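Local coordinates for protein Alpha/beta hydrolase (Enterobacter asburiae, PDB 6KMO) that probably hydrolyses ester bonds, as an esterase or lipase of the alpha/beta hydrolase fold, at residues 33-36 and 37-41; 226-230 and 231-235; 256-259 and 260-264; 282-285 and 286-290. The protein carries 2 engineered substitutions. All blocks are in the same frame, centred on the assembly; numbering follows the deposited sequence.

Interaction 1: 33-36 and 37-41; sequences QAFL and NVLNS
With CG of Gln33 anti to the backbone N (chi1 -174°) and the chain folding back at chi2, its amide is carried up the helix toward Asn37, whose own CG leans the other way, beside its backbone N (chi1 -71°). The two side chains meet one turn apart: Gln33 NE2 donates to Asn37 OD1 at 2.9 Å. The bond lies close to the plane of the Gln33 amide, but it reaches the Asn37 carbonyl from above rather than on a lone pair; the two amide planes are turned 38° against each other. Beside this side-chain link runs the main-chain one, Asn37 N to Gln33 O at 2.8 Å, so the two residues are joined twice. On another flank the contact is apolar. Leu39 CD2 comes within 4.4 Å of Phe35 CE2 and 4.3 Å of Leu36 CD2; Phe35 packs on Ile306, Pro314 and Leu315, and Leu36 on Ile306. Asn40 bends back over the turn, its ND2 lying 4.0 Å from Leu36 CB and donating to Gly226 O in the loop before helix 231-241. Ser41 OG turns back and donates to Val38 O at 2.8 Å. The i to i+4 backbone bonds are those of any alpha-helix; the sidedness, with Phe35, Leu36 and Leu39 turned to the protein and mostly polar residues on the other side, makes helix 30-41 an amphipathic surface helix.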
ATOM      1  N   GLN A  33      -4.927  17.945   6.118  1.00  8.15           N
ATOM      2  CA  GLN A  33      -5.812  19.099   6.219  1.00  8.96           C
ATOM      3  C   GLN A  33      -5.086  20.295   6.818  1.00  9.22           C
ATOM      4  O   GLN A  33      -5.258  21.424   6.346  1.00  9.86           O
ATOM      5  CB  GLN A  33      -7.042  18.746   7.045  1.00  9.64           C
ATOM      6  CG  GLN A  33      -8.068  19.867   7.048  1.00 11.13           C
ATOM      7  CD  GLN A  33      -8.681  20.094   5.693  1.00 15.95           C
ATOM      8  OE1 GLN A  33      -9.326  19.207   5.141  1.00 18.85           O
ATOM      9  NE2 GLN A  33      -8.476  21.275   5.142  1.00 16.57           N
ATOM     10  N   ALA A  34      -4.248  20.071   7.829  1.00  9.73           N
ATOM     11  CA  ALA A  34      -3.487  21.173   8.417  1.00  9.84           C
ATOM     12  C   ALA A  34      -2.586  21.814   7.375  1.00 12.18           C
ATOM     13  O   ALA A  34      -2.475  23.049   7.302  1.00 12.47           O
ATOM     14  CB  ALA A  34      -2.670  20.671   9.606  1.00 11.64           C
ATOM     15  N   PHE A  35      -1.936  20.997   6.548  1.00 10.04           N
ATOM     16  CA  PHE A  35      -1.092  21.518   5.483  1.00  9.24           C
ATOM     17  C   PHE A  35      -1.915  22.307   4.479  1.00 10.11           C
ATOM     18  O   PHE A  35      -1.533  23.408   4.077  1.00 10.93           O
ATOM     19  CB  PHE A  35      -0.367  20.355   4.793  1.00 10.59           C
ATOM     20  CG  PHE A  35       0.323  20.747   3.527  1.00 11.09           C
ATOM     21  CD1 PHE A  35       1.554  21.367   3.559  1.00 13.99           C
ATOM     22  CD2 PHE A  35      -0.267  20.521   2.295  1.00 11.10           C
ATOM     23  CE1 PHE A  35       2.188  21.743   2.387  1.00 14.24           C
ATOM     24  CE2 PHE A  35       0.369  20.907   1.132  1.00 11.11           C
ATOM     25  CZ  PHE A  35       1.598  21.511   1.183  1.00 13.17           C
ATOM     26  N   LEU A  36      -3.052  21.756   4.049  1.00  9.14           N
ATOM     27  CA  LEU A  36      -3.899  22.475   3.104  1.00  9.84           C
ATOM     28  C   LEU A  36      -4.366  23.802   3.681  1.00 11.53           C
ATOM     29  O   LEU A  36      -4.489  24.790   2.948  1.00 12.04           O
ATOM     30  CB  LEU A  36      -5.091  21.620   2.686  1.00  9.30           C
ATOM     31  CG  LEU A  36      -4.750  20.406   1.812  1.00  9.23           C
ATOM     32  CD1 LEU A  36      -5.987  19.588   1.573  1.00 10.25           C
ATOM     33  CD2 LEU A  36      -4.126  20.821   0.489  1.00 10.71           C
ATOM     34  N   ASN A  37      -4.656  23.848   4.979  1.00 10.72           N
ATOM     35  CA  ASN A  37      -5.144  25.099   5.553  1.00 11.77           C
ATOM     36  C   ASN A  37      -4.061  26.169   5.514  1.00 13.17           C
ATOM     37  O   ASN A  37      -4.352  27.342   5.234  1.00 17.15           O
ATOM     38  CB  ASN A  37      -5.666  24.862   6.966  1.00 13.74           C
ATOM     39  CG  ASN A  37      -6.970  24.087   6.989  1.00 12.12           C
ATOM     40  OD1 ASN A  37      -7.653  23.941   5.983  1.00 16.33           O
ATOM     41  ND2 ASN A  37      -7.328  23.596   8.165  1.00 19.65           N
ATOM     42  N   VAL A  38      -2.807  25.795   5.753  1.00 12.74           N
ATOM     43  CA  VAL A  38      -1.707  26.749   5.611  1.00 13.45           C
ATOM     44  C   VAL A  38      -1.580  27.185   4.157  1.00 15.82           C
ATOM     45  O   VAL A  38      -1.512  28.379   3.841  1.00 18.24           O
ATOM     46  CB  VAL A  38      -0.392  26.140   6.135  1.00 13.61           C
ATOM     47  CG1 VAL A  38       0.800  27.045   5.786  1.00 18.76           C
ATOM     48  CG2 VAL A  38      -0.483  25.905   7.638  1.00 17.02           C
ATOM     49  N   LEU A  39      -1.557  26.215   3.247  1.00 12.54           N
ATOM     50  CA  LEU A  39      -1.368  26.499   1.828  1.00 14.00           C
ATOM     51  C   LEU A  39      -2.473  27.394   1.289  1.00 17.00           C
ATOM     52  O   LEU A  39      -2.203  28.388   0.601  1.00 19.43           O
ATOM     53  CB  LEU A  39      -1.357  25.169   1.071  1.00 16.82           C
ATOM     54  CG  LEU A  39      -1.184  25.285  -0.441  1.00 18.30           C
ATOM     55  CD1 LEU A  39       0.262  25.532  -0.782  1.00 22.55           C
ATOM     56  CD2 LEU A  39      -1.725  24.025  -1.111  1.00 18.45           C
ATOM     57  N   ASN A  40      -3.723  27.050   1.572  1.00 17.19           N
ATOM     58  CA  ASN A  40      -4.872  27.748   1.012  1.00 17.51           C
ATOM     59  C   ASN A  40      -5.160  29.058   1.732  1.00 21.45           C
ATOM     60  O   ASN A  40      -6.068  29.784   1.313  1.00 26.10           O
ATOM     61  CB  ASN A  40      -6.109  26.844   1.019  1.00 17.14           C
ATOM     62  CG  ASN A  40      -5.965  25.648   0.075  1.00 17.50           C
ATOM     63  OD1 ASN A  40      -5.278  25.736  -0.943  1.00 20.37           O
ATOM     64  ND2 ASN A  40      -6.613  24.541   0.409  1.00 15.63           N
ATOM     65  N   SER A  41      -4.407  29.360   2.792  1.00 23.00           N
ATOM     66  CA  SER A  41      -4.458  30.650   3.460  1.00 23.25           C
ATOM     67  C   SER A  41      -3.707  31.718   2.687  1.00 30.19           C
ATOM     68  O   SER A  41      -3.973  32.908   2.874  1.00 34.36           O
ATOM     69  CB  SER A  41      -3.787  30.547   4.834  1.00 25.20           C
ATOM     70  OG  SER A  41      -2.399  30.838   4.736  1.00 35.86           O
TER

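Interaction 2: 226-230 and 231-235; sequences GYFLS and KNMMK
A thioether does the work more often given to a carboxylate or carboxamide in this capping box: Met233 SD receives the N-H of Ser230, a weak bond at 3.6 Å. The other half of the box is conventional. Ser230, the N-cap, accepts from Met233 N through OG at 2.9 Å, with chi1 at 70° placing the hydroxyl between its own N and carbonyl carbon, facing the N-H groups of the first turn. The Met233 chain runs back past this hydroxyl, its CG 3.2 Å from Ser230 OG, until the sulfur also lies 3.4 Å from Phe228 O. Met234 N closes the first helical turn on Ser230 O at 3.1 Å. On another side of the turn, the Met234 chain is bent at both chi2 and chi3, and its sulfur rests against the branch of Leu229, 3.8 Å from CD2, while Leu229 CD1 touches Met233 CB at 4.0 Å. Lys231 sends its ammonium away to Asn221. The cap thus starts helix 231-241 at the end of a loop that follows helix 218-222; Met234 packs on Tyr220 of that helix, Phe228 in the modelled conformer packs on Phe35 and Leu39 of helix 30-41, and Leu229 touches His307 in the loop after strand 305-306.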
ATOM      1  N   GLY A 226      -8.342  23.203  -4.498  1.00 11.01           N
ATOM      2  CA  GLY A 226      -8.255  23.137  -3.057  1.00  9.53           C
ATOM      3  C   GLY A 226      -7.377  22.037  -2.499  1.00 11.36           C
ATOM      4  O   GLY A 226      -7.177  21.988  -1.273  1.00 11.58           O
ATOM      5  N   TYR A 227      -6.846  21.148  -3.345  1.00  9.93           N
ATOM      6  CA  TYR A 227      -6.056  20.009  -2.892  1.00  9.38           C
ATOM      7  C   TYR A 227      -4.618  20.115  -3.377  1.00  9.41           C
ATOM      8  O   TYR A 227      -3.985  19.105  -3.722  1.00 10.75           O
ATOM      9  CB  TYR A 227      -6.726  18.705  -3.310  1.00  9.43           C
ATOM     10  CG  TYR A 227      -8.113  18.568  -2.730  1.00  9.74           C
ATOM     11  CD1 TYR A 227      -8.312  17.965  -1.495  1.00 11.57           C
ATOM     12  CD2 TYR A 227      -9.219  19.068  -3.397  1.00  9.88           C
ATOM     13  CE1 TYR A 227      -9.590  17.849  -0.956  1.00 11.49           C
ATOM     14  CE2 TYR A 227     -10.499  18.960  -2.865  1.00  9.54           C
ATOM     15  CZ  TYR A 227     -10.670  18.349  -1.633  1.00 12.45           C
ATOM     16  OH  TYR A 227     -11.946  18.232  -1.086  1.00 15.73           O
ATOM     17  N   PHE A 228      -4.076  21.338  -3.315  0.55  9.67           N
ATOM     18  CA  PHE A 228      -2.783  21.728  -3.875  0.55  9.33           C
ATOM     19  C   PHE A 228      -2.801  21.602  -5.393  0.55  9.80           C
ATOM     20  O   PHE A 228      -3.064  22.581  -6.097  0.55 11.52           O
ATOM     21  CB  PHE A 228      -1.610  20.983  -3.230  0.55 11.58           C
ATOM     22  CG  PHE A 228      -0.265  21.676  -3.412  0.55 12.73           C
ATOM     23  CD1 PHE A 228      -0.125  22.775  -4.249  0.55 11.70           C
ATOM     24  CD2 PHE A 228       0.860  21.213  -2.750  0.55 13.14           C
ATOM     25  CE1 PHE A 228       1.107  23.396  -4.418  0.55 14.57           C
ATOM     26  CE2 PHE A 228       2.094  21.829  -2.914  0.55 15.43           C
ATOM     27  CZ  PHE A 228       2.217  22.920  -3.746  0.55 15.53           C
ATOM     28  N   LEU A 229      -2.542  20.415  -5.925  1.00  9.66           N
ATOM     29  CA  LEU A 229      -2.491  20.290  -7.376  1.00  8.37           C
ATOM     30  C   LEU A 229      -3.894  20.534  -7.919  1.00  7.64           C
ATOM     31  O   LEU A 229      -4.827  19.802  -7.588  1.00  8.82           O
ATOM     32  CB  LEU A 229      -1.998  18.913  -7.802  1.00  7.73           C
ATOM     33  CG  LEU A 229      -2.034  18.665  -9.314  1.00  7.14           C
ATOM     34  CD1 LEU A 229      -1.066  19.607 -10.005  1.00  8.63           C
ATOM     35  CD2 LEU A 229      -1.711  17.219  -9.633  1.00  6.94           C
ATOM     36  N   SER A 230      -4.041  21.536  -8.783  1.00  8.63           N
ATOM     37  CA  SER A 230      -5.337  21.861  -9.353  1.00  8.60           C
ATOM     38  C   SER A 230      -5.446  21.422 -10.810  1.00  8.46           C
ATOM     39  O   SER A 230      -4.452  21.155 -11.487  1.00  7.71           O
ATOM     40  CB  SER A 230      -5.580  23.366  -9.289  1.00  8.12           C
ATOM     41  OG  SER A 230      -4.704  23.997 -10.209  1.00  9.21           O
ATOM     42  N   LYS A 231      -6.681  21.365 -11.304  1.00  6.81           N
ATOM     43  CA  LYS A 231      -6.906  21.107 -12.724  1.00  7.36           C
ATOM     44  C   LYS A 231      -6.216  22.155 -13.585  1.00  8.45           C
ATOM     45  O   LYS A 231      -5.571  21.821 -14.584  1.00  8.57           O
ATOM     46  CB  LYS A 231      -8.409  21.058 -13.021  1.00  8.42           C
ATOM     47  CG  LYS A 231      -8.735  20.784 -14.485  1.00  9.38           C
ATOM     48  CD  LYS A 231     -10.242  20.758 -14.736  1.00 11.43           C
ATOM     49  CE  LYS A 231     -10.881  19.525 -14.161  1.00 15.29           C
ATOM     50  NZ  LYS A 231     -12.329  19.452 -14.552  1.00 21.68           N
ATOM     51  N   ASN A 232      -6.326  23.436 -13.214  1.00  8.38           N
ATOM     52  CA  ASN A 232      -5.692  24.471 -14.028  1.00  8.23           C
ATOM     53  C   ASN A 232      -4.173  24.352 -14.010  1.00  9.35           C
ATOM     54  O   ASN A 232      -3.525  24.658 -15.016  1.00  8.39           O
ATOM     55  CB  ASN A 232      -6.130  25.856 -13.559  1.00  8.96           C
ATOM     56  CG  ASN A 232      -7.503  26.218 -14.049  1.00 11.77           C
ATOM     57  OD1 ASN A 232      -8.037  25.593 -14.939  1.00 14.75           O
ATOM     58  ND2 ASN A 232      -8.080  27.248 -13.452  1.00 20.36           N
ATOM     59  N   MET A 233      -3.586  23.935 -12.892  1.00  7.99           N
ATOM     60  CA  MET A 233      -2.147  23.677 -12.872  1.00  7.39           C
ATOM     61  C   MET A 233      -1.791  22.574 -13.862  1.00  5.89           C
ATOM     62  O   MET A 233      -0.823  22.689 -14.620  1.00  7.45           O
ATOM     63  CB  MET A 233      -1.689  23.305 -11.462  1.00  7.87           C
ATOM     64  CG  MET A 233      -1.555  24.501 -10.505  1.00  8.46           C
ATOM     65  SD  MET A 233      -1.524  24.069  -8.686  1.00  4.41           S
ATOM     66  CE  MET A 233       0.038  23.212  -8.583  1.00 13.35           C
ATOM     67  N   MET A 234      -2.552  21.480 -13.860  1.00  6.82           N
ATOM     68  CA  MET A 234      -2.263  20.378 -14.768  1.00  5.87           C
ATOM     69  C   MET A 234      -2.359  20.817 -16.225  1.00  7.18           C
ATOM     70  O   MET A 234      -1.533  20.420 -17.058  1.00  7.13           O
ATOM     71  CB  MET A 234      -3.186  19.194 -14.499  1.00  7.03           C
ATOM     72  CG  MET A 234      -2.752  18.302 -13.324  1.00  7.74           C
ATOM     73  SD  MET A 234      -0.994  17.651 -13.359  1.00  1.22           S
ATOM     74  CE  MET A 234      -0.913  17.079 -15.119  1.00  8.60           C
ATOM     75  N   LYS A 235      -3.363  21.634 -16.559  1.00  7.92           N
ATOM     76  CA  LYS A 235      -3.480  22.122 -17.929  1.00  7.09           C
ATOM     77  C   LYS A 235      -2.285  22.989 -18.304  1.00  8.24           C
ATOM     78  O   LYS A 235      -1.764  22.893 -19.427  1.00  8.65           O
ATOM     79  CB  LYS A 235      -4.783  22.900 -18.103  1.00  7.74           C
ATOM     80  CG  LYS A 235      -6.023  22.031 -18.095  1.00  9.60           C
ATOM     81  CD  LYS A 235      -7.297  22.870 -18.210  1.00 12.27           C
ATOM     82  CE  LYS A 235      -8.514  21.987 -18.280  1.00 16.55           C
ATOM     83  NZ  LYS A 235      -9.782  22.790 -18.389  1.00 25.39           N
TER

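Interaction 3: 256-259 and 260-264; sequences LRAS and TAQLK
The carboxamide of Gln262 turns its OE1 end to the backbone of Ser259, with Ala258 CA off one face and Ser259 OG off the other. In its plane, Ser259 N donates to OE1 on a lone pair at 2.9 Å, a nearly straight bond (168°). Ala258 CA sits 3.4 Å from OE1, whereas the Ser259 hydroxyl could make no more than a weak bond to this oxygen. With OE1 held by Ser259 N and NE2 donating to Ala14 O of the second subunit, both ends of the amide are engaged, which fixes its rotation. Ser259 is the N-cap of helix 260-263. Its OG, held at chi1 67° between the backbone N and the carbonyl carbon, accepts from Gln262 N at 3.1 Å, and together with the bond to OE1 this makes a reciprocal capping box. Leu263 N reaches Ser259 O at 3.0 Å in the plane of that carbonyl, although the bond is clearly bent at the hydrogen (138°). Beside the cap, Leu263 swings its CD2 against the methyl of Ala258, 3.7 Å from CB. Arg257 points elsewhere, its guanidinium engaged with Asp212 and Asn249, while its carbonyl meets Ser15 of the second subunit. The short helix 260-263, which precedes strand 269-274, lies against helix 280-292: Leu263 packs on Phe286 and Lys289, and Leu256 fits against Ala285 and Phe286.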
ATOM      1  N   LEU A 256      -1.673   6.072 -20.906  1.00  6.92           N
ATOM      2  CA  LEU A 256      -3.008   5.510 -20.754  1.00  6.66           C
ATOM      3  C   LEU A 256      -3.669   5.200 -22.087  1.00  7.25           C
ATOM      4  O   LEU A 256      -4.555   4.340 -22.135  1.00  8.90           O
ATOM      5  CB  LEU A 256      -3.893   6.464 -19.956  1.00  7.47           C
ATOM      6  CG  LEU A 256      -5.266   5.916 -19.551  1.00  8.16           C
ATOM      7  CD1 LEU A 256      -5.107   4.767 -18.575  1.00  9.80           C
ATOM      8  CD2 LEU A 256      -6.110   7.024 -18.941  1.00  9.90           C
ATOM      9  N   ARG A 257      -3.260   5.863 -23.162  1.00  7.24           N
ATOM     10  CA  ARG A 257      -3.860   5.654 -24.476  1.00  7.96           C
ATOM     11  C   ARG A 257      -3.268   4.458 -25.211  1.00  8.57           C
ATOM     12  O   ARG A 257      -3.740   4.125 -26.308  1.00 10.84           O
ATOM     13  CB  ARG A 257      -3.715   6.924 -25.316  1.00  7.63           C
ATOM     14  CG  ARG A 257      -4.371   8.138 -24.696  1.00  6.83           C
ATOM     15  CD  ARG A 257      -4.349   9.333 -25.617  1.00  8.61           C
ATOM     16  NE  ARG A 257      -4.642  10.562 -24.904  1.00  8.44           N
ATOM     17  CZ  ARG A 257      -4.839  11.740 -25.474  1.00  8.74           C
ATOM     18  NH1 ARG A 257      -4.856  11.854 -26.797  1.00  9.21           N
ATOM     19  NH2 ARG A 257      -5.013  12.813 -24.707  1.00 10.23           N
ATOM     20  N   ALA A 258      -2.295   3.774 -24.633  1.00  8.30           N
ATOM     21  CA  ALA A 258      -1.706   2.617 -25.272  1.00  7.45           C
ATOM     22  C   ALA A 258      -2.686   1.463 -25.292  1.00 10.56           C
ATOM     23  O   ALA A 258      -3.466   1.264 -24.361  1.00 10.29           O
ATOM     24  CB  ALA A 258      -0.451   2.191 -24.517  1.00  9.00           C
ATOM     25  N   SER A 259      -2.628   0.680 -26.365  1.00  9.32           N
ATOM     26  CA  SER A 259      -3.437  -0.518 -26.439  1.00  8.49           C
ATOM     27  C   SER A 259      -2.816  -1.633 -25.611  1.00  7.97           C
ATOM     28  O   SER A 259      -1.667  -1.563 -25.171  1.00  8.99           O
ATOM     29  CB  SER A 259      -3.514  -0.996 -27.890  1.00  9.13           C
ATOM     30  OG  SER A 259      -2.225  -1.416 -28.287  1.00 11.53           O
ATOM     31  N   THR A 260      -3.588  -2.699 -25.416  1.00  9.78           N
ATOM     32  CA  THR A 260      -3.068  -3.882 -24.752  1.00  9.86           C
ATOM     33  C   THR A 260      -1.814  -4.392 -25.437  1.00  9.15           C
ATOM     34  O   THR A 260      -0.827  -4.717 -24.775  1.00  9.15           O
ATOM     35  CB  THR A 260      -4.159  -4.948 -24.702  1.00 10.61           C
ATOM     36  OG1 THR A 260      -5.264  -4.412 -23.959  1.00 13.93           O
ATOM     37  CG2 THR A 260      -3.661  -6.210 -24.033  1.00 15.08           C
ATOM     38  N   ALA A 261      -1.809  -4.439 -26.767  1.00  9.36           N
ATOM     39  CA  ALA A 261      -0.629  -4.915 -27.469  1.00  9.34           C
ATOM     40  C   ALA A 261       0.584  -4.019 -27.229  1.00  8.91           C
ATOM     41  O   ALA A 261       1.717  -4.505 -27.138  1.00 11.74           O
ATOM     42  CB  ALA A 261      -0.938  -5.010 -28.959  1.00 11.04           C
ATOM     43  N   GLN A 262       0.364  -2.707 -27.137  1.00  8.04           N
ATOM     44  CA  GLN A 262       1.455  -1.780 -26.877  1.00  8.50           C
ATOM     45  C   GLN A 262       1.999  -1.913 -25.464  1.00  8.49           C
ATOM     46  O   GLN A 262       3.171  -1.611 -25.238  1.00  9.84           O
ATOM     47  CB  GLN A 262       0.992  -0.352 -27.133  1.00  8.53           C
ATOM     48  CG  GLN A 262       0.889  -0.034 -28.634  1.00  8.91           C
ATOM     49  CD  GLN A 262       0.277   1.316 -28.909  1.00  8.22           C
ATOM     50  OE1 GLN A 262      -0.765   1.685 -28.366  1.00  9.37           O
ATOM     51  NE2 GLN A 262       0.903   2.060 -29.809  1.00 10.47           N
ATOM     52  N   LEU A 263       1.180  -2.361 -24.518  1.00  7.93           N
ATOM     53  CA  LEU A 263       1.612  -2.520 -23.131  1.00  8.74           C
ATOM     54  C   LEU A 263       2.181  -3.898 -22.827  1.00  8.34           C
ATOM     55  O   LEU A 263       2.842  -4.075 -21.802  1.00  9.05           O
ATOM     56  CB  LEU A 263       0.456  -2.202 -22.176  1.00  7.71           C
ATOM     57  CG  LEU A 263      -0.018  -0.750 -22.238  1.00  7.09           C
ATOM     58  CD1 LEU A 263      -1.270  -0.558 -21.405  1.00  8.82           C
ATOM     59  CD2 LEU A 263       1.106   0.194 -21.790  1.00  8.24           C
ATOM     60  N   LYS A 264       1.954  -4.886 -23.686  1.00  8.68           N
ATOM     61  CA  LYS A 264       2.481  -6.216 -23.419  1.00  8.84           C
ATOM     62  C   LYS A 264       3.995  -6.163 -23.242  1.00  9.74           C
ATOM     63  O   LYS A 264       4.705  -5.501 -24.001  1.00 10.86           O
ATOM     64  CB  LYS A 264       2.125  -7.150 -24.577  1.00 14.41           C
ATOM     65  CG  LYS A 264       2.517  -8.598 -24.336  1.00 23.55           C
ATOM     66  CD  LYS A 264       2.203  -9.474 -25.554  1.00 33.56           C
ATOM     67  CE  LYS A 264       2.644 -10.918 -25.323  1.00 43.04           C
ATOM     68  NZ  LYS A 264       1.878 -11.887 -26.159  1.00 52.75           N
TER

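Interaction 4: 282-285 and 286-290; sequences EGEA and FGRKL
Phe286, Arg288 and Lys289 splay in different directions from one turn of helix 280-292, each lying partly against a carbonyl of the preceding turn. The helix is the connection of a beta-alpha-beta crossover between strands 269-274 and 297-302. A chi1 of -174° sends the Phe286 ring beside its own carbonyl carbon; its CB, placed by the helix, lies 3.4 Å from Glu282 O. The main-chain bond of the same pair, Phe286 N to Glu282 O at 3.0 Å, comes from above the carbonyl plane. Leu290, one turn later, lays its CG over a face of the Phe286 ring, 3.9 Å from the plane and offset toward the rim. This apolar flank packs on Ile271 and Leu263. Glu284 and Arg288 occupy a different side. Arg288 CG lies 3.4 Å from Glu284 O, its chain extended from CG to NE, yet the charged ends do not pair: Glu284 OE1 stays 4.4 Å from Arg288 NH2, well out of the guanidinium plane, so the attraction is one of charge alone. Glu284 OE2 meets Arg301 and Thr273, and OE1 is hydrogen-bonded by Asn24 and Asn303 of the second subunit. Arg288 NH2 forms a salt bridge with Glu275 of the second subunit and a hydrogen bond with Asn24 OD1 of that subunit. Glu282 turns away to accept from the backbone N atoms of Thr211 and Asp212 through OE2. Gly287 N bonds to Gly283 O at 3.2 Å. Lys289 bends at chi3 toward Ala258 and starts that path with its CG 3.5 Å from Ala285 O.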
ATOM      1  N   GLU A 282      -6.657   8.301 -13.397  1.00  6.00           N
ATOM      2  CA  GLU A 282      -5.851   7.896 -14.546  1.00  4.91           C
ATOM      3  C   GLU A 282      -4.707   6.983 -14.128  1.00  6.16           C
ATOM      4  O   GLU A 282      -4.263   6.136 -14.917  1.00  6.24           O
ATOM      5  CB  GLU A 282      -5.346   9.120 -15.308  1.00  5.22           C
ATOM      6  CG  GLU A 282      -4.219   9.904 -14.652  1.00  5.82           C
ATOM      7  CD  GLU A 282      -4.089  11.281 -15.239  1.00  6.23           C
ATOM      8  OE1 GLU A 282      -5.096  12.020 -15.183  1.00  7.55           O
ATOM      9  OE2 GLU A 282      -2.992  11.630 -15.748  1.00  6.70           O
ATOM     10  N   GLY A 283      -4.202   7.137 -12.907  1.00  5.39           N
ATOM     11  CA  GLY A 283      -3.172   6.233 -12.430  1.00  6.12           C
ATOM     12  C   GLY A 283      -3.717   4.841 -12.192  1.00  6.64           C
ATOM     13  O   GLY A 283      -3.122   3.842 -12.608  1.00  6.12           O
ATOM     14  N   GLU A 284      -4.877   4.751 -11.525  1.00  5.79           N
ATOM     15  CA  GLU A 284      -5.509   3.448 -11.301  1.00  6.06           C
ATOM     16  C   GLU A 284      -5.946   2.807 -12.614  1.00  5.64           C
ATOM     17  O   GLU A 284      -5.774   1.596 -12.803  1.00  6.45           O
ATOM     18  CB  GLU A 284      -6.663   3.607 -10.313  1.00  5.96           C
ATOM     19  CG  GLU A 284      -6.157   4.105  -8.963  1.00  6.53           C
ATOM     20  CD  GLU A 284      -7.187   4.231  -7.868  1.00  6.21           C
ATOM     21  OE1 GLU A 284      -8.362   3.827  -8.040  1.00  7.06           O
ATOM     22  OE2 GLU A 284      -6.793   4.733  -6.787  1.00  5.94           O
ATOM     23  N   ALA A 285      -6.463   3.609 -13.542  1.00  5.47           N
ATOM     24  CA  ALA A 285      -6.878   3.050 -14.831  1.00  5.81           C
ATOM     25  C   ALA A 285      -5.689   2.492 -15.597  1.00  5.32           C
ATOM     26  O   ALA A 285      -5.793   1.440 -16.250  1.00  7.01           O
ATOM     27  CB  ALA A 285      -7.593   4.114 -15.656  1.00  7.07           C
ATOM     28  N   PHE A 286      -4.541   3.167 -15.524  1.00  5.49           N
ATOM     29  CA  PHE A 286      -3.360   2.651 -16.196  1.00  5.32           C
ATOM     30  C   PHE A 286      -2.955   1.301 -15.613  1.00  5.03           C
ATOM     31  O   PHE A 286      -2.606   0.373 -16.346  1.00  5.57           O
ATOM     32  CB  PHE A 286      -2.212   3.659 -16.115  1.00  6.65           C
ATOM     33  CG  PHE A 286      -1.001   3.243 -16.908  1.00  5.34           C
ATOM     34  CD1 PHE A 286      -1.075   3.104 -18.289  1.00  7.27           C
ATOM     35  CD2 PHE A 286       0.203   2.986 -16.290  1.00  6.46           C
ATOM     36  CE1 PHE A 286       0.033   2.711 -19.026  1.00  7.20           C
ATOM     37  CE2 PHE A 286       1.298   2.593 -17.028  1.00  5.97           C
ATOM     38  CZ  PHE A 286       1.201   2.455 -18.403  1.00  6.08           C
ATOM     39  N   GLY A 287      -3.017   1.154 -14.293  1.00  5.52           N
ATOM     40  CA  GLY A 287      -2.737  -0.139 -13.699  1.00  6.45           C
ATOM     41  C   GLY A 287      -3.638  -1.248 -14.209  1.00  5.56           C
ATOM     42  O   GLY A 287      -3.182  -2.368 -14.437  1.00  6.58           O
ATOM     43  N   ARG A 288      -4.931  -0.960 -14.390  1.00  6.07           N
ATOM     44  CA  ARG A 288      -5.836  -1.978 -14.911  1.00  7.02           C
ATOM     45  C   ARG A 288      -5.471  -2.360 -16.332  1.00  6.17           C
ATOM     46  O   ARG A 288      -5.548  -3.538 -16.702  1.00  7.82           O
ATOM     47  CB  ARG A 288      -7.292  -1.509 -14.836  1.00  6.72           C
ATOM     48  CG  ARG A 288      -7.751  -1.043 -13.451  1.00  6.60           C
ATOM     49  CD  ARG A 288      -9.255  -0.910 -13.395  1.00  7.31           C
ATOM     50  NE  ARG A 288      -9.689  -0.027 -12.325  1.00  7.97           N
ATOM     51  CZ  ARG A 288      -9.946  -0.382 -11.080  1.00 10.13           C
ATOM     52  NH1 ARG A 288      -9.838  -1.656 -10.684  1.00  9.26           N
ATOM     53  NH2 ARG A 288     -10.319   0.578 -10.236  1.00  9.25           N
ATOM     54  N   LYS A 289      -5.068  -1.382 -17.142  1.00  6.31           N
ATOM     55  CA  LYS A 289      -4.645  -1.682 -18.509  1.00  5.97           C
ATOM     56  C   LYS A 289      -3.397  -2.552 -18.521  1.00  6.84           C
ATOM     57  O   LYS A 289      -3.272  -3.473 -19.349  1.00  7.69           O
ATOM     58  CB  LYS A 289      -4.437  -0.390 -19.295  1.00  6.76           C
ATOM     59  CG  LYS A 289      -5.745   0.326 -19.597  1.00  9.42           C
ATOM     60  CD  LYS A 289      -5.584   1.494 -20.563  1.00 13.22           C
ATOM     61  CE  LYS A 289      -5.333   0.990 -21.990  1.00 26.08           C
ATOM     62  NZ  LYS A 289      -5.752   1.940 -23.115  1.00 21.43           N
ATOM     63  N   LEU A 290      -2.442  -2.269 -17.636  1.00  5.65           N
ATOM     64  CA  LEU A 290      -1.239  -3.089 -17.557  1.00  5.59           C
ATOM     65  C   LEU A 290      -1.613  -4.522 -17.222  1.00  6.63           C
ATOM     66  O   LEU A 290      -1.135  -5.469 -17.850  1.00  6.89           O
ATOM     67  CB  LEU A 290      -0.278  -2.512 -16.516  1.00  6.02           C
ATOM     68  CG  LEU A 290       0.444  -1.214 -16.867  1.00  5.73           C
ATOM     69  CD1 LEU A 290       1.296  -0.800 -15.684  1.00  7.63           C
ATOM     70  CD2 LEU A 290       1.317  -1.376 -18.086  1.00  7.12           C
TER

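The four contacts form two touching pairs. Interactions 1 and 2 meet where Asn40 ND2 approaches Gly226 O at 3.1 Å and, in the modelled conformer of Phe228, Leu39 CD2 packs 3.6 Å from Phe228 CG. Interactions 3 and 4 are joined by Lys289, whose NZ lies 2.9 Å from Leu256 O and 2.7 Å from Ala258 O; both also touch the second subunit. The two pairs do not touch: the centres of interactions 1 and 3 are about 39 Å apart, on opposite sides of the chain's centre, but the nearest atoms of interactions 2 and 4 are about 6 Å apart. Interaction 2 lies near the probable nucleophile elbow, which the side chain of Leu229 approaches without touching.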